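Local coordinates for protein soluble lytic murein transglycosylase (Pseudomonas aeruginosa, PDB 5OHU) that turns over bacterial peptidoglycan as a lytic transglycosylase, acting in both exolytic and endolytic fashion on the glycan strands of the cell wall, at residues T481-A486 with W495-T500; R489-S494 with A556-V561; G535-S540 with N550-A555; G567-A572 with I631-E636. One frame throughout, in Å; residues are numbered along the deposited sequence.

Contact 1 of 4, residues T481-A486 with W495-T500. With PO4 (phosphate ion), chain I.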
loop_
_atom_site.group_PDB
_atom_site.type_symbol
_atom_site.label_atom_id
_atom_site.label_comp_id
_atom_site.label_asym_id
_atom_site.label_seq_id
_atom_site.Cartn_x
_atom_site.Cartn_y
_atom_site.Cartn_z
ATOM N N THR A 481 7.135 15.314 26.613
ATOM C CA THR A 481 7.952 15.957 25.590
ATOM C C THR A 481 7.109 16.436 24.406
ATOM O O THR A 481 7.375 17.507 23.850
ATOM C CB THR A 481 9.042 15.000 25.105
ATOM O OG1 THR A 481 9.815 14.551 26.229
ATOM C CG2 THR A 481 9.963 15.703 24.101
ATOM N N LEU A 482 6.094 15.665 23.997
ATOM C CA LEU A 482 5.251 16.111 22.888
ATOM C C LEU A 482 4.561 17.437 23.203
ATOM O O LEU A 482 4.553 18.355 22.370
ATOM C CB LEU A 482 4.225 15.039 22.538
ATOM C CG LEU A 482 4.708 13.797 21.773
ATOM C CD1 LEU A 482 3.547 12.915 21.397
ATOM C CD2 LEU A 482 5.364 14.216 20.480
ATOM N N VAL A 483 3.990 17.560 24.406
ATOM C CA VAL A 483 3.275 18.773 24.788
ATOM C C VAL A 483 4.245 19.943 24.942
ATOM O O VAL A 483 3.974 21.059 24.480
ATOM C CB VAL A 483 2.460 18.504 26.071
ATOM C CG1 VAL A 483 1.813 19.784 26.608
ATOM C CG2 VAL A 483 1.369 17.448 25.779
ATOM N N ARG A 484 5.403 19.701 25.561
ATOM C CA ARG A 484 6.393 20.756 25.747
ATOM C C ARG A 484 6.895 21.304 24.412
ATOM O O ARG A 484 6.925 22.521 24.199
ATOM C CB ARG A 484 7.555 20.228 26.590
ATOM C CG ARG A 484 8.701 21.208 26.696
ATOM C CD ARG A 484 9.827 20.668 27.524
ATOM N NE ARG A 484 9.298 20.083 28.755
ATOM C CZ ARG A 484 9.498 18.831 29.152
ATOM N NH1 ARG A 484 10.232 18.018 28.405
ATOM N NH2 ARG A 484 8.964 18.417 30.301
ATOM N N GLU A 485 7.300 20.428 23.494
ATOM C CA GLU A 485 7.843 20.941 22.242
ATOM C C GLU A 485 6.761 21.571 21.395
ATOM O O GLU A 485 7.017 22.562 20.701
ATOM C CB GLU A 485 8.584 19.852 21.470
ATOM C CG GLU A 485 9.641 19.159 22.333
ATOM C CD GLU A 485 10.848 20.046 22.589
ATOM O OE1 GLU A 485 11.170 20.880 21.703
ATOM O OE2 GLU A 485 11.446 19.929 23.699
ATOM N N ALA A 486 5.542 21.028 21.436
ATOM C CA ALA A 486 4.454 21.727 20.767
ATOM C C ALA A 486 4.310 23.144 21.314
ATOM O O ALA A 486 4.145 24.105 20.549
ATOM C CB ALA A 486 3.144 20.968 20.930
ATOM N N TRP A 495 -1.945 18.259 17.213
ATOM C CA TRP A 495 -1.448 18.085 15.855
ATOM C C TRP A 495 -0.179 17.242 15.840
ATOM O O TRP A 495 -0.026 16.355 14.993
ATOM C CB TRP A 495 -1.208 19.452 15.219
ATOM C CG TRP A 495 -0.962 19.402 13.737
ATOM C CD1 TRP A 495 -1.541 18.550 12.820
ATOM C CD2 TRP A 495 -0.055 20.229 13.000
ATOM N NE1 TRP A 495 -1.052 18.816 11.554
ATOM C CE2 TRP A 495 -0.139 19.840 11.638
ATOM C CE3 TRP A 495 0.818 21.269 13.355
ATOM C CZ2 TRP A 495 0.623 20.452 10.637
ATOM C CZ3 TRP A 495 1.575 21.885 12.357
ATOM C CH2 TRP A 495 1.464 21.478 11.012
ATOM N N ILE A 496 0.730 17.474 16.790
ATOM C CA ILE A 496 1.978 16.729 16.773
ATOM C C ILE A 496 1.755 15.268 17.189
ATOM O O ILE A 496 2.393 14.359 16.644
ATOM C CB ILE A 496 3.018 17.454 17.645
ATOM C CG1 ILE A 496 4.415 16.915 17.391
ATOM C CG2 ILE A 496 2.707 17.308 19.113
ATOM C CD1 ILE A 496 5.480 17.707 18.123
ATOM N N PHE A 497 0.859 15.009 18.143
ATOM C CA PHE A 497 0.441 13.634 18.403
ATOM C C PHE A 497 -0.128 12.994 17.140
ATOM O O PHE A 497 0.198 11.847 16.812
ATOM C CB PHE A 497 -0.611 13.592 19.510
ATOM C CG PHE A 497 -0.061 13.727 20.892
ATOM C CD1 PHE A 497 0.308 14.967 21.384
ATOM C CD2 PHE A 497 0.047 12.621 21.718
ATOM C CE1 PHE A 497 0.802 15.099 22.662
ATOM C CE2 PHE A 497 0.533 12.749 23.005
ATOM C CZ PHE A 497 0.911 13.992 23.474
ATOM N N ALA A 498 -0.990 13.732 16.422
ATOM C CA ALA A 498 -1.578 13.226 15.185
ATOM C C ALA A 498 -0.516 12.906 14.138
ATOM O O ALA A 498 -0.562 11.849 13.502
ATOM C CB ALA A 498 -2.577 14.240 14.622
ATOM N N ILE A 499 0.434 13.817 13.927
ATOM C CA ILE A 499 1.472 13.575 12.935
ATOM C C ILE A 499 2.286 12.355 13.338
ATOM O O ILE A 499 2.610 11.495 12.510
ATOM C CB ILE A 499 2.349 14.833 12.779
ATOM C CG1 ILE A 499 1.583 15.941 12.047
ATOM C CG2 ILE A 499 3.709 14.500 12.128
ATOM C CD1 ILE A 499 1.604 15.833 10.528
ATOM N N THR A 500 2.596 12.245 14.628
ATOM C CA THR A 500 3.338 11.090 15.113
ATOM C C THR A 500 2.538 9.809 14.930
ATOM O O THR A 500 3.074 8.792 14.479
ATOM C CB THR A 500 3.695 11.305 16.577
ATOM O OG1 THR A 500 4.519 12.466 16.677
ATOM C CG2 THR A 500 4.432 10.110 17.135
HETATM P P PO4 I . 9.795 10.894 27.485
HETATM O O1 PO4 I . 11.043 11.392 28.176
HETATM O O2 PO4 I . 9.218 9.735 28.268
HETATM O O3 PO4 I . 10.171 10.416 26.102
HETATM O O4 PO4 I . 8.776 12.008 27.396
#

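Contact 2 of 4, residues R489-S494 with A556-V561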
loop_
_atom_site.group_PDB
_atom_site.type_symbol
_atom_site.label_atom_id
_atom_site.label_comp_id
_atom_site.label_asym_id
_atom_site.label_seq_id
_atom_site.Cartn_x
_atom_site.Cartn_y
_atom_site.Cartn_z
ATOM N N ARG A 489 7.199 25.422 20.181
ATOM C CA ARG A 489 7.137 25.783 18.770
ATOM C C ARG A 489 5.801 26.407 18.368
ATOM O O ARG A 489 5.566 26.625 17.177
ATOM C CB ARG A 489 7.443 24.549 17.907
ATOM C CG ARG A 489 8.817 23.938 18.175
ATOM C CD ARG A 489 9.920 24.762 17.556
ATOM N NE ARG A 489 10.450 25.783 18.478
ATOM C CZ ARG A 489 11.212 25.551 19.552
ATOM N NH1 ARG A 489 11.578 24.316 19.874
ATOM N NH2 ARG A 489 11.617 26.567 20.297
ATOM N N GLY A 490 4.914 26.680 19.321
ATOM C CA GLY A 490 3.655 27.332 18.969
ATOM C C GLY A 490 2.666 26.492 18.184
ATOM O O GLY A 490 1.889 27.038 17.382
ATOM N N LEU A 491 2.661 25.179 18.403
ATOM C CA LEU A 491 1.772 24.274 17.686
ATOM C C LEU A 491 0.667 23.754 18.593
ATOM O O LEU A 491 0.857 23.607 19.805
ATOM C CB LEU A 491 2.539 23.075 17.108
ATOM C CG LEU A 491 3.764 23.438 16.268
ATOM C CD1 LEU A 491 4.423 22.178 15.746
ATOM C CD2 LEU A 491 3.352 24.309 15.116
ATOM N N HIS A 492 -0.496 23.482 17.991
ATOM C CA HIS A 492 -1.518 22.714 18.692
ATOM C C HIS A 492 -0.920 21.357 19.018
ATOM O O HIS A 492 -0.456 20.649 18.120
ATOM C CB HIS A 492 -2.786 22.546 17.837
ATOM C CG HIS A 492 -3.465 23.827 17.448
ATOM N ND1 HIS A 492 -4.674 23.851 16.785
ATOM C CD2 HIS A 492 -3.107 25.124 17.612
ATOM C CE1 HIS A 492 -5.036 25.103 16.565
ATOM N NE2 HIS A 492 -4.100 25.897 17.052
ATOM N N SER A 493 -0.886 20.994 20.298
ATOM C CA SER A 493 -0.180 19.761 20.645
ATOM C C SER A 493 -0.911 18.520 20.132
ATOM O O SER A 493 -0.273 17.493 19.892
ATOM C CB SER A 493 0.051 19.688 22.154
ATOM O OG SER A 493 -0.951 18.924 22.781
ATOM N N SER A 494 -2.226 18.594 19.926
ATOM C CA SER A 494 -2.928 17.482 19.303
ATOM C C SER A 494 -2.397 17.217 17.903
ATOM O O SER A 494 -2.377 16.068 17.454
ATOM C CB SER A 494 -4.427 17.758 19.245
ATOM O OG SER A 494 -4.693 18.906 18.477
ATOM N N ALA A 556 10.208 21.070 15.598
ATOM C CA ALA A 556 10.784 22.247 14.961
ATOM C C ALA A 556 10.517 22.246 13.459
ATOM O O ALA A 556 10.011 23.228 12.907
ATOM C CB ALA A 556 12.286 22.314 15.251
ATOM N N TYR A 557 10.843 21.143 12.778
ATOM C CA TYR A 557 10.587 21.071 11.342
ATOM C C TYR A 557 9.105 21.264 11.033
ATOM O O TYR A 557 8.742 22.023 10.126
ATOM C CB TYR A 557 11.079 19.736 10.778
ATOM C CG TYR A 557 10.697 19.599 9.329
ATOM C CD1 TYR A 557 11.407 20.291 8.349
ATOM C CD2 TYR A 557 9.631 18.799 8.944
ATOM C CE1 TYR A 557 11.064 20.189 7.023
ATOM C CE2 TYR A 557 9.273 18.690 7.618
ATOM C CZ TYR A 557 9.994 19.389 6.663
ATOM O OH TYR A 557 9.646 19.303 5.340
ATOM N N LEU A 558 8.235 20.606 11.798
ATOM C CA LEU A 558 6.797 20.761 11.609
ATOM C C LEU A 558 6.366 22.220 11.755
ATOM O O LEU A 558 5.472 22.689 11.037
ATOM C CB LEU A 558 6.063 19.868 12.608
ATOM C CG LEU A 558 4.541 19.768 12.547
ATOM C CD1 LEU A 558 4.072 19.327 11.170
ATOM C CD2 LEU A 558 4.062 18.801 13.614
ATOM N N SER A 559 7.004 22.967 12.661
ATOM C CA SER A 559 6.618 24.364 12.822
ATOM C C SER A 559 7.070 25.210 11.639
ATOM O O SER A 559 6.418 26.208 11.320
ATOM C CB SER A 559 7.172 24.922 14.134
ATOM O OG SER A 559 8.547 25.220 14.008
ATOM N N GLN A 560 8.178 24.835 10.989
ATOM C CA GLN A 560 8.604 25.512 9.761
ATOM C C GLN A 560 7.597 25.309 8.633
ATOM O O GLN A 560 7.222 26.255 7.934
ATOM C CB GLN A 560 9.975 24.996 9.320
ATOM C CG GLN A 560 11.150 25.632 10.037
ATOM C CD GLN A 560 12.495 25.109 9.532
ATOM O OE1 GLN A 560 12.712 23.898 9.420
ATOM N NE2 GLN A 560 13.398 26.030 9.213
ATOM N N VAL A 561 7.184 24.068 8.402
ATOM C CA VAL A 561 6.177 23.838 7.376
ATOM C C VAL A 561 4.897 24.585 7.744
ATOM O O VAL A 561 4.233 25.182 6.891
ATOM C CB VAL A 561 5.946 22.329 7.192
ATOM C CG1 VAL A 561 4.988 22.098 6.089
ATOM C CG2 VAL A 561 7.261 21.639 6.852
#

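Contact 3 of 4, residues G535-S540 with N550-A555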
loop_
_atom_site.group_PDB
_atom_site.type_symbol
_atom_site.label_atom_id
_atom_site.label_comp_id
_atom_site.label_asym_id
_atom_site.label_seq_id
_atom_site.Cartn_x
_atom_site.Cartn_y
_atom_site.Cartn_z
ATOM N N GLY A 535 19.471 25.649 16.271
ATOM C CA GLY A 535 20.426 25.472 17.347
ATOM C C GLY A 535 20.105 24.310 18.267
ATOM O O GLY A 535 20.496 24.330 19.437
ATOM N N ILE A 536 19.408 23.300 17.771
ATOM C CA ILE A 536 19.078 22.103 18.545
ATOM C C ILE A 536 20.178 21.071 18.319
ATOM O O ILE A 536 20.378 20.657 17.160
ATOM C CB ILE A 536 17.710 21.544 18.157
ATOM C CG1 ILE A 536 16.606 22.553 18.462
ATOM C CG2 ILE A 536 17.449 20.214 18.862
ATOM C CD1 ILE A 536 15.263 22.148 17.901
ATOM N N PRO A 537 20.876 20.614 19.351
ATOM C CA PRO A 537 22.004 19.696 19.148
ATOM C C PRO A 537 21.567 18.355 18.582
ATOM O O PRO A 537 20.577 17.769 19.023
ATOM C CB PRO A 537 22.588 19.530 20.557
ATOM C CG PRO A 537 22.122 20.740 21.320
ATOM C CD PRO A 537 20.755 21.041 20.758
ATOM N N LEU A 538 22.339 17.863 17.612
ATOM C CA LEU A 538 22.117 16.554 17.000
ATOM C C LEU A 538 23.476 15.897 16.797
ATOM O O LEU A 538 24.209 16.274 15.878
ATOM C CB LEU A 538 21.379 16.679 15.670
ATOM C CG LEU A 538 21.235 15.368 14.895
ATOM C CD1 LEU A 538 20.495 14.360 15.746
ATOM C CD2 LEU A 538 20.532 15.589 13.553
ATOM N N ALA A 539 23.799 14.908 17.636
ATOM C CA ALA A 539 25.124 14.286 17.588
ATOM C C ALA A 539 25.336 13.497 16.299
ATOM O O ALA A 539 26.400 13.599 15.678
ATOM C CB ALA A 539 25.327 13.381 18.802
ATOM N N SER A 540 24.344 12.711 15.883
ATOM C CA SER A 540 24.445 11.931 14.656
ATOM C C SER A 540 23.043 11.592 14.175
ATOM O O SER A 540 22.067 11.705 14.917
ATOM C CB SER A 540 25.253 10.647 14.869
ATOM O OG SER A 540 24.522 9.708 15.642
ATOM N N ASN A 550 14.063 12.919 18.468
ATOM C CA ASN A 550 13.168 12.902 17.317
ATOM C C ASN A 550 12.074 13.958 17.451
ATOM O O ASN A 550 11.796 14.715 16.508
ATOM C CB ASN A 550 12.547 11.517 17.180
ATOM C CG ASN A 550 11.992 11.270 15.807
ATOM O OD1 ASN A 550 10.806 11.510 15.547
ATOM N ND2 ASN A 550 12.844 10.763 14.913
ATOM N N ILE A 551 11.434 14.012 18.618
ATOM C CA ILE A 551 10.326 14.938 18.828
ATOM C C ILE A 551 10.806 16.382 18.768
ATOM O O ILE A 551 10.122 17.255 18.220
ATOM C CB ILE A 551 9.640 14.628 20.166
ATOM C CG1 ILE A 551 9.003 13.242 20.098
ATOM C CG2 ILE A 551 8.609 15.720 20.504
ATOM C CD1 ILE A 551 8.468 12.764 21.454
ATOM N N ARG A 552 11.986 16.662 19.322
ATOM C CA ARG A 552 12.482 18.034 19.326
ATOM C C ARG A 552 12.751 18.524 17.911
ATOM O O ARG A 552 12.356 19.638 17.543
ATOM C CB ARG A 552 13.745 18.135 20.176
ATOM C CG ARG A 552 13.477 18.090 21.665
ATOM C CD ARG A 552 14.758 17.902 22.433
ATOM N NE ARG A 552 15.566 19.108 22.428
ATOM C CZ ARG A 552 16.831 19.152 22.830
ATOM N NH1 ARG A 552 17.429 18.044 23.257
ATOM N NH2 ARG A 552 17.495 20.302 22.798
ATOM N N LEU A 553 13.438 17.710 17.104
ATOM C CA LEU A 553 13.668 18.070 15.708
ATOM C C LEU A 553 12.395 17.985 14.887
ATOM O O LEU A 553 12.168 18.830 14.018
ATOM C CB LEU A 553 14.752 17.185 15.097
ATOM C CG LEU A 553 16.077 17.370 15.840
ATOM C CD1 LEU A 553 17.153 16.337 15.441
ATOM C CD2 LEU A 553 16.573 18.781 15.572
ATOM N N GLY A 554 11.554 16.984 15.141
ATOM C CA GLY A 554 10.323 16.875 14.373
ATOM C C GLY A 554 9.366 18.028 14.635
ATOM O O GLY A 554 8.725 18.538 13.710
ATOM N N ALA A 555 9.244 18.448 15.898
ATOM C CA ALA A 555 8.384 19.585 16.222
ATOM C C ALA A 555 8.891 20.854 15.563
ATOM O O ALA A 555 8.098 21.647 15.042
ATOM C CB ALA A 555 8.302 19.786 17.739
#

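Contact 4 of 4, residues G567-A572 with I631-E636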
loop_
_atom_site.group_PDB
_atom_site.type_symbol
_atom_site.label_atom_id
_atom_site.label_comp_id
_atom_site.label_asym_id
_atom_site.label_seq_id
_atom_site.Cartn_x
_atom_site.Cartn_y
_atom_site.Cartn_z
ATOM N N GLY A 567 0.371 28.946 8.933
ATOM C CA GLY A 567 -0.219 28.308 10.090
ATOM C C GLY A 567 -1.430 27.462 9.789
ATOM O O GLY A 567 -2.230 27.197 10.690
ATOM N N ASN A 568 -1.595 27.043 8.534
ATOM C CA ASN A 568 -2.743 26.247 8.118
ATOM C C ASN A 568 -2.341 24.772 8.184
ATOM O O ASN A 568 -1.466 24.334 7.434
ATOM C CB ASN A 568 -3.180 26.656 6.707
ATOM C CG ASN A 568 -4.374 25.850 6.191
ATOM O OD1 ASN A 568 -4.445 24.631 6.358
ATOM N ND2 ASN A 568 -5.286 26.527 5.498
ATOM N N ARG A 569 -3.006 24.010 9.057
ATOM C CA ARG A 569 -2.636 22.618 9.319
ATOM C C ARG A 569 -2.972 21.714 8.142
ATOM O O ARG A 569 -2.301 20.694 7.934
ATOM C CB ARG A 569 -3.349 22.107 10.583
ATOM C CG ARG A 569 -2.821 22.598 11.947
ATOM C CD ARG A 569 -3.836 22.189 13.036
ATOM N NE ARG A 569 -5.209 22.241 12.510
ATOM C CZ ARG A 569 -6.103 21.273 12.636
ATOM N NH1 ARG A 569 -5.754 20.130 13.224
ATOM N NH2 ARG A 569 -7.313 21.435 12.106
ATOM N N VAL A 570 -4.024 22.038 7.391
ATOM C CA VAL A 570 -4.364 21.252 6.206
ATOM C C VAL A 570 -3.223 21.282 5.196
ATOM O O VAL A 570 -2.765 20.241 4.708
ATOM C CB VAL A 570 -5.665 21.764 5.570
ATOM C CG1 VAL A 570 -6.036 20.884 4.380
ATOM C CG2 VAL A 570 -6.798 21.793 6.596
ATOM N N LEU A 571 -2.768 22.482 4.846
ATOM C CA LEU A 571 -1.681 22.600 3.885
ATOM C C LEU A 571 -0.376 22.059 4.459
ATOM O O LEU A 571 0.364 21.338 3.779
ATOM C CB LEU A 571 -1.524 24.059 3.478
ATOM C CG LEU A 571 -2.789 24.669 2.880
ATOM C CD1 LEU A 571 -2.606 26.183 2.690
ATOM C CD2 LEU A 571 -3.101 23.990 1.549
ATOM N N ALA A 572 -0.073 22.408 5.713
ATOM C CA ALA A 572 1.185 21.967 6.307
ATOM C C ALA A 572 1.240 20.443 6.424
ATOM O O ALA A 572 2.295 19.838 6.210
ATOM C CB ALA A 572 1.383 22.622 7.671
ATOM N N ILE A 631 -12.386 19.746 13.487
ATOM C CA ILE A 631 -11.760 19.073 12.345
ATOM C C ILE A 631 -10.926 20.058 11.516
ATOM O O ILE A 631 -9.865 19.698 10.992
ATOM C CB ILE A 631 -12.817 18.347 11.493
ATOM C CG1 ILE A 631 -12.132 17.496 10.398
ATOM C CG2 ILE A 631 -13.823 19.326 10.873
ATOM C CD1 ILE A 631 -11.426 16.256 10.941
ATOM N N VAL A 632 -11.393 21.307 11.370
ATOM C CA VAL A 632 -10.562 22.405 10.884
ATOM C C VAL A 632 -10.884 23.654 11.688
ATOM O O VAL A 632 -11.999 23.847 12.182
ATOM C CB VAL A 632 -10.745 22.723 9.384
ATOM C CG1 VAL A 632 -10.017 21.699 8.510
ATOM C CG2 VAL A 632 -12.222 22.824 9.056
ATOM N N ASP A 633 -9.895 24.520 11.787
ATOM C CA ASP A 633 -10.044 25.782 12.487
ATOM C C ASP A 633 -10.661 26.838 11.576
ATOM O O ASP A 633 -10.640 26.719 10.348
ATOM C CB ASP A 633 -8.685 26.234 13.021
ATOM C CG ASP A 633 -8.253 25.419 14.225
ATOM O OD1 ASP A 633 -9.093 25.216 15.137
ATOM O OD2 ASP A 633 -7.098 24.970 14.254
ATOM N N TRP A 634 -11.234 27.873 12.206
ATOM C CA TRP A 634 -11.840 28.976 11.455
ATOM C C TRP A 634 -10.914 29.478 10.370
ATOM O O TRP A 634 -11.339 29.683 9.228
ATOM C CB TRP A 634 -12.181 30.149 12.376
ATOM C CG TRP A 634 -13.132 29.835 13.439
ATOM C CD1 TRP A 634 -12.915 29.924 14.788
ATOM C CD2 TRP A 634 -14.483 29.402 13.271
ATOM N NE1 TRP A 634 -14.034 29.543 15.472
ATOM C CE2 TRP A 634 -15.020 29.226 14.570
ATOM C CE3 TRP A 634 -15.288 29.133 12.150
ATOM C CZ2 TRP A 634 -16.335 28.792 14.787
ATOM C CZ3 TRP A 634 -16.603 28.698 12.355
ATOM C CH2 TRP A 634 -17.114 28.533 13.674
ATOM N N HIS A 635 -9.640 29.678 10.694
ATOM C CA HIS A 635 -8.769 30.278 9.696
ATOM C C HIS A 635 -8.361 29.313 8.598
ATOM O O HIS A 635 -7.707 29.740 7.647
ATOM C CB HIS A 635 -7.514 30.862 10.338
ATOM C CG HIS A 635 -6.537 29.837 10.818
ATOM N ND1 HIS A 635 -6.654 29.211 12.045
ATOM C CD2 HIS A 635 -5.396 29.364 10.260
ATOM C CE1 HIS A 635 -5.632 28.387 12.215
ATOM N NE2 HIS A 635 -4.854 28.462 11.147
ATOM N N GLU A 636 -8.728 28.036 8.706
ATOM C CA GLU A 636 -8.369 27.023 7.720
ATOM C C GLU A 636 -9.480 26.722 6.717
ATOM O O GLU A 636 -9.222 26.040 5.722
ATOM C CB GLU A 636 -7.974 25.724 8.443
ATOM C CG GLU A 636 -6.783 25.869 9.378
ATOM C CD GLU A 636 -6.560 24.636 10.262
ATOM O OE1 GLU A 636 -5.401 24.428 10.696
ATOM O OE2 GLU A 636 -7.552 23.895 10.521
HETATM O O HOH W 1 -7.989 18.502 13.185
#

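Contact 1 of 4, residues T481-A486 with W495-T500
Helices 479-488 and 493-504 meet with their local axes 9.9 Å apart and their directions at 123°, and the closest pair of CA atoms is that of Ala486 and Ile496. Leu482 and Phe497 carry most of the contact. Leu482 CD1 sits over the centre of the Phe497 ring as a CH-pi contact, 3.4 Å from the centroid and 9° off the ring normal. Leu482 CB lies above the rim of the same ring, 3.4 Å from Phe497 CE1. Val483 comes to the ring edge instead, with Val483 CG2 3.9 Å from Phe497 CE1. Phe497 reaches this place because its CG stands anti to the carbonyl carbon (chi1 -78°), which sends the ring across to the other helix. Nearer the turn, Ile496 CG2 packs on Ala486 CB at 4.1 Å. Thr500 OG1 turns back to Ile496 O at 2.8 Å, so that this hydroxyl is satisfied within its own helix. A phosphate ion, probably from the crystallisation liquor, lies beside Thr481 and is hydrogen-bonded to His478. Tyr621 meets the Phe497 ring, and helix 547-564 covers Leu482 and Ile496. The arrangement is two consecutive helices, joined by a short turn and splayed from antiparallel, in the lysozyme-like Slt domain.

Contact 2 of 4, residues R489-S494 with A556-V561
Arg489 and Leu491 pack on one side of helix 547-564 just where helix 479-488 ends in a Schellman motif. Gly490, with positive phi, is the C-prime residue of that motif. Within it, Leu491 N bonds back to Ala486 O. The turn belongs to the lysozyme-like domain and leads to His492, the N-cap residue of helix 493-504.

Arg489 can be followed outward. Arg489 CB touches Ser559 CB at 3.8 Å. Arg489 CG passes near the backbone of Ala556, 4.1 Å from Ala556 CA. The chain bends at chi2 (-76°), and this brings Arg489 CD down on the helix, 3.7 Å from Ala556 CA. Arg489 CD also lies 3.8 Å from Ser559 OG. The next torsion bends the chain again, and the guanidinium makes no close contact with residues 556-561. Its NH1 has a long, weak ion pair with Glu485. The arginine therefore meets this helix through its aliphatic part.

Leu491 fills the other half of the contact. Its two methyls divide the work. The Leu491 and Leu558 side chains cross at a slant, with Leu491 CD1 4.0 Å from Leu558 CG, while Leu491 CD2 rests on the CA and CB of Ser559. Leu558 also touches Trp495 and Ile499 of helix 493-504. The hydroxyl of Ser559 sits between its own backbone N and carbonyl carbon (chi1 78°). From there Ser559 OG bonds back to Ala556 O at 2.7 Å, an oxygen that also accepts from Gln560 N.

Contact 3 of 4, residues G535-S540 with N550-A555
Ile536 and Leu553 lie alongside each other and run in opposite directions, joining a loop to the helix that follows it. This is local helix-loop-helix packing in the lysozyme-like domain. Helix 524-534 ends at Gly535, which has positive phi, and the extended chain from Ile536 to Leu538 then passes beside helix 547-564.

Ile536 meets two neighbours on that helix. Ile536 CG2 is 3.7 Å from Leu553 CD2, and Ile536 CB is 4.0 Å from the same methyl. Ile536 CG2 also sits over one face of the Arg552 guanidinium, 3.9 Å from Arg552 NH2. With CG1 anti to the carbonyl carbon (chi1 -62°), Ile536 CD1 is carried to the helix backbone, 3.9 Å from Arg552 O, while CG2 faces the side chains.

Arg552 bends at chi3 (73°) and brings its guanidinium back over the loop. Pro537 approaches the same group, with Pro537 CD 3.9 Å from Arg552 NH2. Near its base, the arginine side chain packs on Glu485 of helix 479-488.

Leu538 meets Leu553 at about a right angle. Leu538 also touches Ala527, Lys528 and Ser531 of helix 524-534, so it packs against both helices. Leu538 CD1 and Leu538 CD2 both lie 3.9 Å from Leu553 CD1.

Contact 4 of 4, residues G567-A572 with I631-E636
Glu636 OE1 accepts two hydrogen bonds from Arg569, one from Arg569 NE at 2.8 Å and one from the backbone Arg569 N at 2.9 Å. The first uses the syn lone pair. The second comes from above the carboxylate plane. Glu636 OE2 is also gripped twice. Arg569 NH2 meets the syn lone pair of Glu636 OE2 at 2.9 Å, and Asp633 N reaches the same oxygen at 2.7 Å. The guanidinium is thus held side-on, its plane only 12° from that of the carboxylate. Arg569 NH2 also reaches Ile631 O at 3.3 Å, and Arg569 NH1 gives a hydrogen bond to a water that lies near the same carbonyl. Asp633 adds a long salt bridge from outside the guanidinium plane. Asn568 is the N-cap of helix 569-578, and its OD1 accepts from Leu571 N. His635 NE2 gives a nearly straight bond to Gly567 O at 2.9 Å, in the plane of its ring. Apolar packing of Val570 CG2 on Val632 CG1 at 3.7 Å completes the contact. The network ties the start of helix 569-578 to the C-terminal loop. Four N-H donors, three of them from Arg569, meet the carboxylate of the buried Glu636. They would probably favour its ionised form and fix its rotation.

Overall arrangement
All four contacts lie in the C-terminal part of the chain. From the N terminus, contact 1 comes first and closes the short turn between helices 479-488 and 493-504. Contact 2 begins within that turn and crosses contact 1, closing a much longer loop that ends on helix 547-564. Contact 3 lies wholly within this loop and joins residues 535-540 to the first half of the same helix. Contact 4 follows in series and ties the start of helix 569-578 to the loop before strand 638-639. Contacts 1, 2 and 3 touch one another. Trp495 and His492 carry the packing on to contact 4, which does not touch contact 3.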